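PDB 6Y9I: major Capsid Protein VP1 from Chimpanzee polyomavirus Bob, which forms the outer shell of the virus particle as pentamers and probably engages glycan receptors on the host cell. Local coordinates for residues A[27-32]-A[192-197]; A[63-68]-A[272-277]. All coordinates share one frame; numbering follows the deposited sequence.

Contact 1 of 2, residues A[27-32]-A[192-197]. With MG (magnesium ion), chain F.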
ATOM      1  N   GLU A  27     -14.272  17.849  18.522  1.00 26.18           N
ATOM      2  CA  GLU A  27     -15.225  16.723  18.556  1.00 28.08           C
ATOM      3  C   GLU A  27     -15.798  16.581  17.149  1.00 26.48           C
ATOM      4  O   GLU A  27     -15.914  17.573  16.424  1.00 26.24           O
ATOM      5  CB  GLU A  27     -16.255  16.963  19.650  1.00 28.54           C
ATOM      6  CG  GLU A  27     -15.662  16.768  21.037  1.00 32.23           C
ATOM      7  CD  GLU A  27     -16.633  16.439  22.150  1.00 35.14           C
ATOM      8  OE1 GLU A  27     -16.692  17.232  23.099  1.00 39.90           O
ATOM      9  OE2 GLU A  27     -17.274  15.361  22.109  1.00 33.93           O
ATOM     10  N   PRO A  28     -16.174  15.347  16.737  1.00 25.23           N
ATOM     11  CA  PRO A  28     -16.655  15.112  15.375  1.00 24.09           C
ATOM     12  C   PRO A  28     -18.035  15.755  15.170  1.00 23.62           C
ATOM     13  O   PRO A  28     -18.820  15.778  16.124  1.00 21.56           O
ATOM     14  CB  PRO A  28     -16.732  13.596  15.271  1.00 24.50           C
ATOM     15  CG  PRO A  28     -16.948  13.145  16.691  1.00 27.23           C
ATOM     16  CD  PRO A  28     -16.185  14.132  17.558  1.00 25.21           C
ATOM     17  N   ARG A  29     -18.258  16.300  13.972  1.00 22.20           N
ATOM     18  CA  ARG A  29     -19.559  16.874  13.532  1.00 21.66           C
ATOM     19  C   ARG A  29     -20.088  16.072  12.344  1.00 20.84           C
ATOM     20  O   ARG A  29     -20.029  16.561  11.178  1.00 23.05           O
ATOM     21  CB  ARG A  29     -19.375  18.379  13.296  1.00 23.76           C
ATOM     22  CG  ARG A  29     -18.846  19.106  14.520  1.00 24.60           C
ATOM     23  CD  ARG A  29     -19.883  19.236  15.599  1.00 27.00           C
ATOM     24  NE  ARG A  29     -19.390  19.883  16.806  1.00 28.05           N
ATOM     25  CZ  ARG A  29     -19.188  19.279  17.976  1.00 28.63           C
ATOM     26  NH1 ARG A  29     -19.332  17.975  18.116  1.00 29.98           N
ATOM     27  NH2 ARG A  29     -18.779  19.977  19.012  1.00 31.47           N
ATOM     28  N   MET A  30     -20.610  14.868  12.622  1.00 21.56           N
ATOM     29  CA  MET A  30     -21.006  13.894  11.562  1.00 22.61           C
ATOM     30  C   MET A  30     -22.454  14.174  11.148  1.00 20.84           C
ATOM     31  O   MET A  30     -22.954  13.512  10.211  1.00 20.68           O
ATOM     32  CB  MET A  30     -20.872  12.450  12.040  1.00 22.90           C
ATOM     33  CG  MET A  30     -19.427  11.990  12.190  1.00 24.39           C
ATOM     34  SD  MET A  30     -18.447  12.066  10.675  1.00 23.81           S
ATOM     35  CE  MET A  30     -17.568  13.611  10.862  1.00 25.44           C
ATOM     36  N   GLY A  31     -23.111  15.111  11.834  1.00 21.95           N
ATOM     37  CA  GLY A  31     -24.471  15.578  11.509  1.00 22.52           C
ATOM     38  C   GLY A  31     -25.326  15.671  12.764  1.00 24.58           C
ATOM     39  O   GLY A  31     -25.999  16.701  12.972  1.00 26.34           O
ATOM     40  N   ILE A  32     -25.276  14.633  13.592  1.00 26.89           N
ATOM     41  CA  ILE A  32     -25.809  14.653  14.973  1.00 27.26           C
ATOM     42  C   ILE A  32     -24.697  15.205  15.863  1.00 25.98           C
ATOM     43  O   ILE A  32     -23.779  14.449  16.258  1.00 26.75           O
ATOM     44  CB  ILE A  32     -26.355  13.285  15.393  1.00 29.69           C
ATOM     45  CG1 ILE A  32     -27.503  12.867  14.463  1.00 32.35           C
ATOM     46  CG2 ILE A  32     -26.786  13.335  16.847  1.00 28.04           C
ATOM     47  CD1 ILE A  32     -27.726  11.390  14.371  1.00 35.17           C
ATOM     48  N   ASP A 192     -15.628  29.274   9.222  1.00 31.00           N
ATOM     49  CA  ASP A 192     -15.756  30.221  10.355  1.00 33.22           C
ATOM     50  C   ASP A 192     -16.766  29.661  11.359  1.00 31.53           C
ATOM     51  O   ASP A 192     -16.917  30.252  12.413  1.00 34.48           O
ATOM     52  CB  ASP A 192     -16.141  31.611   9.834  1.00 37.91           C
ATOM     53  CG  ASP A 192     -17.403  31.679   8.969  1.00 43.57           C
ATOM     54  OD1 ASP A 192     -18.124  30.647   8.829  1.00 42.98           O
ATOM     55  OD2 ASP A 192     -17.661  32.773   8.411  1.00 51.59           O
ATOM     56  N   LYS A 193     -17.478  28.582  11.037  1.00 33.62           N
ATOM     57  CA  LYS A 193     -18.487  27.991  11.963  1.00 30.80           C
ATOM     58  C   LYS A 193     -18.265  26.479  12.026  1.00 29.78           C
ATOM     59  O   LYS A 193     -18.204  25.845  10.951  1.00 25.40           O
ATOM     60  CB  LYS A 193     -19.928  28.241  11.502  1.00 32.21           C
ATOM     61  CG  LYS A 193     -20.501  29.618  11.812  1.00 39.51           C
ATOM     62  CD  LYS A 193     -21.989  29.748  11.485  1.00 37.90           C
ATOM     63  N   ASP A 194     -18.252  25.938  13.239  1.00 29.61           N
ATOM     64  CA  ASP A 194     -18.134  24.487  13.530  1.00 29.18           C
ATOM     65  C   ASP A 194     -19.454  23.791  13.165  1.00 28.64           C
ATOM     66  O   ASP A 194     -20.520  24.379  13.444  1.00 24.93           O
ATOM     67  CB  ASP A 194     -17.808  24.321  15.005  1.00 29.97           C
ATOM     68  CG  ASP A 194     -17.689  22.873  15.426  1.00 32.46           C
ATOM     69  OD1 ASP A 194     -16.711  22.213  14.985  1.00 31.55           O
ATOM     70  OD2 ASP A 194     -18.570  22.423  16.181  1.00 31.84           O
ATOM     71  N   GLY A 195     -19.401  22.583  12.594  1.00 25.81           N
ATOM     72  CA  GLY A 195     -20.598  21.826  12.192  1.00 25.26           C
ATOM     73  C   GLY A 195     -21.528  22.653  11.313  1.00 24.74           C
ATOM     74  O   GLY A 195     -22.687  22.813  11.682  1.00 25.81           O
ATOM     75  N   PHE A 196     -21.089  23.110  10.147  1.00 23.94           N
ATOM     76  CA  PHE A 196     -21.877  24.049   9.307  1.00 23.40           C
ATOM     77  C   PHE A 196     -21.592  23.840   7.811  1.00 24.03           C
ATOM     78  O   PHE A 196     -22.457  24.074   6.967  1.00 23.28           O
ATOM     79  CB  PHE A 196     -21.589  25.485   9.759  1.00 26.55           C
ATOM     80  CG  PHE A 196     -22.555  26.505   9.219  1.00 27.11           C
ATOM     81  CD1 PHE A 196     -23.858  26.555   9.694  1.00 31.03           C
ATOM     82  CD2 PHE A 196     -22.158  27.416   8.249  1.00 28.34           C
ATOM     83  CE1 PHE A 196     -24.761  27.490   9.198  1.00 31.10           C
ATOM     84  CE2 PHE A 196     -23.065  28.335   7.738  1.00 32.71           C
ATOM     85  CZ  PHE A 196     -24.361  28.378   8.215  1.00 30.08           C
ATOM     86  N   TYR A 197     -20.366  23.462   7.473  1.00 22.87           N
ATOM     87  CA  TYR A 197     -19.924  23.232   6.081  1.00 21.42           C
ATOM     88  C   TYR A 197     -19.831  21.725   5.838  1.00 22.77           C
ATOM     89  O   TYR A 197     -18.935  21.062   6.371  1.00 19.61           O
ATOM     90  CB  TYR A 197     -18.583  23.931   5.863  1.00 22.67           C
ATOM     91  CG  TYR A 197     -18.677  25.431   5.965  1.00 24.43           C
ATOM     92  CD1 TYR A 197     -18.565  26.084   7.178  1.00 24.70           C
ATOM     93  CD2 TYR A 197     -18.921  26.191   4.834  1.00 25.05           C
ATOM     94  CE1 TYR A 197     -18.638  27.465   7.274  1.00 27.00           C
ATOM     95  CE2 TYR A 197     -19.003  27.573   4.909  1.00 28.71           C
ATOM     96  CZ  TYR A 197     -18.868  28.213   6.130  1.00 28.26           C
ATOM     97  OH  TYR A 197     -18.977  29.570   6.171  1.00 30.16           O
TER
HETATM   98 MG    MG F 401     -17.087  16.498  25.430  1.00 39.92          MG
HETATM   99  O   HOH W   1     -15.904  20.341  16.902  1.00 28.22           O
HETATM  100  O   HOH W   2     -18.607  14.799  24.390  1.00 24.10           O
HETATM  101  O   HOH W   3     -17.879  15.828  27.435  1.00 40.64           O
HETATM  102  O   HOH W   4     -15.941  18.222  25.876  1.00 47.17           O

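Contact 2 of 2, residues A[63-68]-A[272-277]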
ATOM      1  N   GLN A  63     -27.775  14.517   8.138  1.00 23.30           N
ATOM      2  CA  GLN A  63     -27.310  13.418   7.233  1.00 23.13           C
ATOM      3  C   GLN A  63     -26.009  13.783   6.512  1.00 23.46           C
ATOM      4  O   GLN A  63     -25.597  12.982   5.613  1.00 20.77           O
ATOM      5  CB  GLN A  63     -28.354  13.095   6.155  1.00 22.61           C
ATOM      6  CG  GLN A  63     -29.672  12.616   6.720  1.00 25.26           C
ATOM      7  CD  GLN A  63     -30.692  12.439   5.626  1.00 25.57           C
ATOM      8  OE1 GLN A  63     -31.215  13.411   5.086  1.00 28.90           O
ATOM      9  NE2 GLN A  63     -30.924  11.196   5.250  1.00 25.23           N
ATOM     10  N   MET A  64     -25.407  14.939   6.820  1.00 22.18           N
ATOM     11  CA  MET A  64     -24.263  15.483   6.036  1.00 22.84           C
ATOM     12  C   MET A  64     -23.118  15.778   6.993  1.00 23.08           C
ATOM     13  O   MET A  64     -23.178  16.715   7.802  1.00 24.70           O
ATOM     14  CB  MET A  64     -24.652  16.742   5.278  1.00 25.04           C
ATOM     15  CG  MET A  64     -25.868  16.554   4.403  1.00 27.77           C
ATOM     16  SD  MET A  64     -26.221  18.058   3.473  1.00 30.58           S
ATOM     17  CE  MET A  64     -25.004  17.900   2.176  1.00 28.54           C
ATOM     18  N   PRO A  65     -22.087  14.901   7.030  1.00 22.08           N
ATOM     19  CA  PRO A  65     -20.917  15.164   7.866  1.00 20.71           C
ATOM     20  C   PRO A  65     -20.305  16.516   7.501  1.00 19.48           C
ATOM     21  O   PRO A  65     -20.275  16.900   6.323  1.00 19.76           O
ATOM     22  CB  PRO A  65     -20.005  13.958   7.595  1.00 21.20           C
ATOM     23  CG  PRO A  65     -20.969  12.864   7.162  1.00 21.36           C
ATOM     24  CD  PRO A  65     -22.040  13.581   6.383  1.00 21.23           C
ATOM     25  N   GLN A  66     -19.829  17.211   8.525  1.00 20.90           N
ATOM     26  CA  GLN A  66     -19.377  18.617   8.450  1.00 20.47           C
ATOM     27  C   GLN A  66     -17.959  18.733   9.016  1.00 19.89           C
ATOM     28  O   GLN A  66     -17.552  17.895   9.828  1.00 22.06           O
ATOM     29  CB  GLN A  66     -20.340  19.504   9.248  1.00 20.08           C
ATOM     30  CG  GLN A  66     -21.747  19.588   8.650  1.00 21.95           C
ATOM     31  CD  GLN A  66     -22.862  19.526   9.687  1.00 25.28           C
ATOM     32  OE1 GLN A  66     -22.721  20.015  10.819  1.00 27.05           O
ATOM     33  NE2 GLN A  66     -23.984  18.916   9.307  1.00 22.29           N
ATOM     34  N   TYR A  67     -17.267  19.783   8.635  1.00 20.45           N
ATOM     35  CA  TYR A  67     -15.944  20.128   9.192  1.00 20.82           C
ATOM     36  C   TYR A  67     -16.126  20.655  10.602  1.00 21.71           C
ATOM     37  O   TYR A  67     -17.097  21.375  10.885  1.00 22.67           O
ATOM     38  CB  TYR A  67     -15.242  21.173   8.334  1.00 19.97           C
ATOM     39  CG  TYR A  67     -14.812  20.664   6.992  1.00 20.00           C
ATOM     40  CD1 TYR A  67     -13.665  19.909   6.847  1.00 22.01           C
ATOM     41  CD2 TYR A  67     -15.547  20.955   5.864  1.00 21.05           C
ATOM     42  CE1 TYR A  67     -13.242  19.484   5.596  1.00 23.23           C
ATOM     43  CE2 TYR A  67     -15.158  20.521   4.612  1.00 21.81           C
ATOM     44  CZ  TYR A  67     -13.997  19.778   4.472  1.00 22.96           C
ATOM     45  OH  TYR A  67     -13.618  19.346   3.221  1.00 22.27           O
ATOM     46  N   SER A  68     -15.158  20.341  11.433  1.00 21.34           N
ATOM     47  CA  SER A  68     -14.987  20.890  12.789  1.00 22.51           C
ATOM     48  C   SER A  68     -14.033  22.077  12.687  1.00 22.65           C
ATOM     49  O   SER A  68     -13.163  22.039  11.822  1.00 22.75           O
ATOM     50  CB  SER A  68     -14.473  19.845  13.715  1.00 25.74           C
ATOM     51  OG  SER A  68     -15.345  18.732  13.715  1.00 27.71           O
ATOM     52  N   ILE A 272     -27.167   3.496   6.124  1.00 21.05           N
ATOM     53  CA  ILE A 272     -25.878   3.677   6.833  1.00 21.08           C
ATOM     54  C   ILE A 272     -25.968   4.904   7.717  1.00 20.59           C
ATOM     55  O   ILE A 272     -26.849   5.774   7.503  1.00 23.24           O
ATOM     56  CB  ILE A 272     -24.697   3.706   5.837  1.00 22.08           C
ATOM     57  CG1 ILE A 272     -24.739   4.897   4.892  1.00 21.68           C
ATOM     58  CG2 ILE A 272     -24.617   2.388   5.070  1.00 23.85           C
ATOM     59  CD1 ILE A 272     -24.162   6.143   5.477  1.00 24.07           C
ATOM     60  N   ARG A 273     -25.049   4.966   8.674  1.00 21.82           N
ATOM     61  CA  ARG A 273     -24.626   6.215   9.326  1.00 20.92           C
ATOM     62  C   ARG A 273     -23.096   6.328   9.197  1.00 21.62           C
ATOM     63  O   ARG A 273     -22.401   5.342   9.440  1.00 21.17           O
ATOM     64  CB  ARG A 273     -24.976   6.228  10.814  1.00 21.55           C
ATOM     65  CG  ARG A 273     -26.424   5.971  11.193  1.00 23.61           C
ATOM     66  CD  ARG A 273     -26.559   5.963  12.705  1.00 25.15           C
ATOM     67  NE  ARG A 273     -27.936   5.752  13.130  1.00 27.47           N
ATOM     68  CZ  ARG A 273     -28.809   6.711  13.449  1.00 28.71           C
ATOM     69  NH1 ARG A 273     -28.480   7.990  13.388  1.00 28.54           N
ATOM     70  NH2 ARG A 273     -30.030   6.383  13.826  1.00 29.85           N
ATOM     71  N   TYR A 274     -22.598   7.526   8.919  1.00 20.20           N
ATOM     72  CA  TYR A 274     -21.171   7.859   9.071  1.00 19.90           C
ATOM     73  C   TYR A 274     -20.824   7.848  10.563  1.00 21.36           C
ATOM     74  O   TYR A 274     -21.649   8.254  11.382  1.00 19.68           O
ATOM     75  CB  TYR A 274     -20.881   9.221   8.451  1.00 20.20           C
ATOM     76  CG  TYR A 274     -21.092   9.314   6.963  1.00 21.66           C
ATOM     77  CD1 TYR A 274     -20.162   8.793   6.065  1.00 20.86           C
ATOM     78  CD2 TYR A 274     -22.204   9.952   6.435  1.00 22.17           C
ATOM     79  CE1 TYR A 274     -20.341   8.880   4.692  1.00 20.21           C
ATOM     80  CE2 TYR A 274     -22.359  10.096   5.061  1.00 21.70           C
ATOM     81  CZ  TYR A 274     -21.437   9.554   4.188  1.00 21.69           C
ATOM     82  OH  TYR A 274     -21.619   9.675   2.834  1.00 24.70           O
ATOM     83  N   ARG A 275     -19.611   7.420  10.894  1.00 20.20           N
ATOM     84  CA  ARG A 275     -19.008   7.537  12.241  1.00 21.02           C
ATOM     85  C   ARG A 275     -17.760   8.422  12.141  1.00 21.22           C
ATOM     86  O   ARG A 275     -16.943   8.195  11.234  1.00 23.10           O
ATOM     87  CB  ARG A 275     -18.730   6.127  12.772  1.00 20.96           C
ATOM     88  CG  ARG A 275     -18.017   6.053  14.111  1.00 21.49           C
ATOM     89  CD  ARG A 275     -18.650   6.883  15.217  1.00 21.94           C
ATOM     90  NE  ARG A 275     -17.994   6.638  16.485  1.00 21.70           N
ATOM     91  CZ  ARG A 275     -17.986   7.499  17.522  1.00 24.93           C
ATOM     92  NH1 ARG A 275     -18.576   8.674  17.431  1.00 25.72           N
ATOM     93  NH2 ARG A 275     -17.398   7.190  18.661  1.00 23.40           N
ATOM     94  N   GLY A 276     -17.627   9.418  13.032  1.00 20.38           N
ATOM     95  CA  GLY A 276     -16.431  10.265  13.158  1.00 19.40           C
ATOM     96  C   GLY A 276     -15.776  10.081  14.519  1.00 20.08           C
ATOM     97  O   GLY A 276     -16.468   9.675  15.465  1.00 19.53           O
ATOM     98  N   LEU A 277     -14.496  10.418  14.632  1.00 19.87           N
ATOM     99  CA  LEU A 277     -13.766  10.410  15.919  1.00 20.73           C
ATOM    100  C   LEU A 277     -13.219  11.803  16.193  1.00 21.96           C
ATOM    101  O   LEU A 277     -12.980  12.595  15.286  1.00 21.40           O
ATOM    102  CB  LEU A 277     -12.654   9.358  15.887  1.00 22.22           C
ATOM    103  CG  LEU A 277     -13.143   7.915  15.853  1.00 22.39           C
ATOM    104  CD1 LEU A 277     -12.000   6.923  15.671  1.00 23.80           C
ATOM    105  CD2 LEU A 277     -13.931   7.597  17.104  1.00 23.10           C
TER

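Contact 1 of 2, residues A[27-32]-A[192-197]
Arg29 and Asp194 meet almost at right angles, the arginine chain bending at its second torsion so that its NE edge, and not the fork of NH1 and NH2, faces the carboxylate. Asp194 OD2 lies 2.7 Å from Arg29 NE, in the guanidinium plane, and accepts through its syn lone pair. With an N-H...O angle of 162°, this salt bridge is a nearly straight single bond; the two flat groups are turned 74° against each other and Asp194 OD2 stays 3.7 Å from Arg29 NH2, which goes with one bond and not a two-pronged pairing. Asp194 gets there with CG anti to its backbone N (chi1 179°), reaching across to the arginine. Asp194 OD1 accepts hydrogen bonds from water 1, at 2.8 Å, and from the backbone N of Cys69. That same water donates to Glu27 O and lies above one face of the Arg29 guanidinium, near its rim. Arg29 NH1 folds back to Pro28 O at 3.0 Å, above the carbonyl plane, and also bonds Tyr43 OH. Closer to the backbone, Arg29 CB rests 3.8 Å from Gly195 CA, where Gly195 has positive phi. Magnesium is bound by Glu27 OE1, Leu183 O of the second subunit and waters 2, 3 and 4. With OD2 held by Arg29 and OD1 by water 1 and Cys69 N, the Asp194 carboxylate is fixed in its rotation.

Contact 2 of 2, residues A[63-68]-A[272-277]
Pro65 presses the CG corner of its ring against the Tyr274 ring, with Pro65 CG 3.2 Å from Tyr274 CD2 and 3.6 Å from Tyr274 CG. This is a close approach for two carbons. The proline comes in obliquely, and the two side chains cross at about a right angle. Pro65 CD follows, 3.6 Å from Tyr274 CD2 and 3.7 Å from Tyr274 CE2. Further along, Gln63 O lies near the plane of the tyrosine ring at its edge, 4.4 Å from Tyr274 CE2, a loose approach beside the apolar one. The Tyr274 side chain sets out toward the 63-68 segment, and its first torsion (chi1 -64°) places CG beside the backbone N, with CD2 meeting Pro65.

The next shell packs on both partners. Ile260 touches Pro65 and Val263 touches Tyr274, both from strand 252-265, while Ile49 adds a loop contact to the tyrosine. The phenol group is tied at its end, since Tyr274 OH bonds to Ile105 O of the third subunit, and Tyr274 N is bonded to Ser46 OG. On the loop side, the Gln63 amide is hydrogen-bonded to Asp53, Val48 O and Leu60 N. Within the loop, Gln66 NE2 reaches back to Met64 O at 2.8 Å, a weak bond at 123°.

Chemically, then, the contact is buried and apolar between the segments: a proline packed against a tyrosine whose hydroxyl is bonded to a neighbouring subunit, so one residue serves both the core of its own chain and the pentamer interface.

In the fold
From the N terminus, strand 8-26 runs into 27-32, the first half of contact 1. The chain then wanders through a long loop to 63-68, the first half of contact 2, which leads into strand 68-73. Contact 1 closes at 192-197, in the loop after strand 188-191, and contact 2 closes at 272-277 on the last long strand, so the two loops cross. Their centres are about 8 Å apart and they touch directly, probably through Arg29 O to Gln66 N and Glu27 O to Ser68 OG hydrogen bonds. Together they fasten the loop region between strands 8-26 and 68-73 to the small three-stranded sheet's connection and to the main antiparallel sheet.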